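Local coordinates for phenol hydroxylase component phL (Pseudomonas stutzeri, PDB 3U52), which forms one of the subunits of a bacterial multicomponent phenol hydroxylase, probably a helical partner to the subunit that oxidises phenol, at residues Tyr47-Gln50 with Thr56-Asp59. Numbering follows the deposited sequence.
Sequences YRPQ and TLND
The P49 ring sets its CG-CD edge over one face of the peptide joining T56 to L57. P49 CG stands almost straight above T56 C at 4.0 Å, and P49 CD lies 4.1 Å from L57 N. On the other face of this peptide is T56 OG1; at its edges L57 N bonds a glycerol and T56 O takes a hydrogen bond from R62. P49 and L57 run alongside each other in opposite senses and touch at CG and CD1, 4.0 Å apart. The other methyl, L57 CD2, rests 3.9 Å from Y47 O. Without the ring, as with an alanine here, this peptide face and L57 CD1 would probably lose their apolar neighbour and the backbone would be freer to turn. R48 bends at chi2 (-80°), which lays its CD 4.2 Å from T56 CG2. No hydrogen bond joins the two segments; polar bonds instead shape T56-D59. With chi1 at 65°, T56 OG1 sits between its own N and carbonyl carbon and donates to L57 O (2.8 Å), approaching 36° out of the carbonyl plane. T56 N gives D59 OD2 a bond of 3.0 Å on the anti lone pair. The Y47 ring meets an aromatic side chain of another protein chain, while R48 O is hydrogen-bonded to an aromatic side chain of a further chain. This is apolar, loop-to-loop packing in the helix-free linker between helices 31-36 and 81-105, folded against neighbouring subunits of the hydroxylase assembly.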
loop_
_atom_site.group_PDB
_atom_site.type_symbol
_atom_site.label_atom_id
_atom_site.label_comp_id
_atom_site.label_asym_id
_atom_site.label_seq_id
_atom_site.Cartn_x
_atom_site.Cartn_y
_atom_site.Cartn_z
ATOM N N TYR D 47 -0.053 4.348 41.652
ATOM C CA TYR D 47 -1.111 3.929 42.573
ATOM C C TYR D 47 -1.297 2.414 42.597
ATOM O O TYR D 47 -1.286 1.747 41.535
ATOM C CB TYR D 47 -2.479 4.532 42.251
ATOM C CG TYR D 47 -2.454 5.923 41.678
ATOM C CD1 TYR D 47 -2.548 6.118 40.298
ATOM C CD2 TYR D 47 -2.283 7.044 42.506
ATOM C CE1 TYR D 47 -2.513 7.349 39.770
ATOM C CE2 TYR D 47 -2.204 8.277 41.985
ATOM C CZ TYR D 47 -2.338 8.426 40.591
ATOM O OH TYR D 47 -2.291 9.667 40.025
ATOM N N ARG D 48 -1.558 1.885 43.801
ATOM C CA ARG D 48 -1.821 0.452 43.958
ATOM C C ARG D 48 -3.214 0.130 43.454
ATOM O O ARG D 48 -4.122 0.874 43.673
ATOM C CB ARG D 48 -1.698 0.040 45.431
ATOM C CG ARG D 48 -0.258 0.091 45.959
ATOM C CD ARG D 48 0.549 -1.122 45.567
ATOM N NE ARG D 48 0.102 -2.284 46.310
ATOM C CZ ARG D 48 0.689 -2.712 47.413
ATOM N NH1 ARG D 48 0.213 -3.777 48.056
ATOM N NH2 ARG D 48 1.752 -2.063 47.876
ATOM N N PRO D 49 -3.394 -1.024 42.830
ATOM C CA PRO D 49 -4.724 -1.393 42.334
ATOM C C PRO D 49 -5.789 -1.437 43.447
ATOM O O PRO D 49 -5.537 -1.962 44.507
ATOM C CB PRO D 49 -4.543 -2.807 41.737
ATOM C CG PRO D 49 -3.039 -3.077 41.688
ATOM C CD PRO D 49 -2.363 -2.066 42.630
ATOM N N GLN D 50 -6.979 -0.899 43.190
ATOM C CA GLN D 50 -8.127 -1.033 44.138
ATOM C C GLN D 50 -8.672 -2.462 44.182
ATOM O O GLN D 50 -9.476 -2.826 45.050
ATOM C CB GLN D 50 -9.216 -0.007 43.768
ATOM C CG GLN D 50 -8.680 1.417 43.951
ATOM C CD GLN D 50 -9.474 2.511 43.279
ATOM O OE1 GLN D 50 -10.690 2.653 43.458
ATOM N NE2 GLN D 50 -8.775 3.327 42.515
ATOM N N THR D 56 1.384 -4.957 42.422
ATOM C CA THR D 56 1.283 -3.668 41.765
ATOM C C THR D 56 0.631 -3.860 40.371
ATOM O O THR D 56 0.296 -4.946 39.985
ATOM C CB THR D 56 2.650 -2.971 41.596
ATOM O OG1 THR D 56 3.478 -3.748 40.701
ATOM C CG2 THR D 56 3.356 -2.823 42.959
ATOM N N LEU D 57 0.434 -2.770 39.648
ATOM C CA LEU D 57 0.096 -2.854 38.241
ATOM C C LEU D 57 1.345 -3.498 37.584
ATOM O O LEU D 57 2.459 -3.335 38.096
ATOM C CB LEU D 57 -0.103 -1.429 37.740
ATOM C CG LEU D 57 -1.455 -0.751 37.491
ATOM C CD1 LEU D 57 -2.696 -1.455 38.032
ATOM C CD2 LEU D 57 -1.389 0.766 37.758
ATOM N N ASN D 58 1.186 -4.247 36.489
ATOM C CA ASN D 58 2.381 -4.816 35.765
ATOM C C ASN D 58 3.413 -5.521 36.699
ATOM O O ASN D 58 4.604 -5.123 36.789
ATOM C CB ASN D 58 3.084 -3.738 34.898
ATOM C CG ASN D 58 2.163 -3.111 33.785
ATOM O OD1 ASN D 58 0.944 -3.344 33.747
ATOM N ND2 ASN D 58 2.768 -2.312 32.874
ATOM N N ASP D 59 2.956 -6.558 37.401
ATOM C CA ASP D 59 3.755 -7.182 38.472
ATOM C C ASP D 59 4.070 -8.605 38.080
ATOM O O ASP D 59 3.160 -9.404 37.945
ATOM C CB ASP D 59 2.970 -7.158 39.785
ATOM C CG ASP D 59 3.817 -7.575 41.005
ATOM O OD1 ASP D 59 4.756 -8.407 40.873
ATOM O OD2 ASP D 59 3.527 -7.080 42.133
#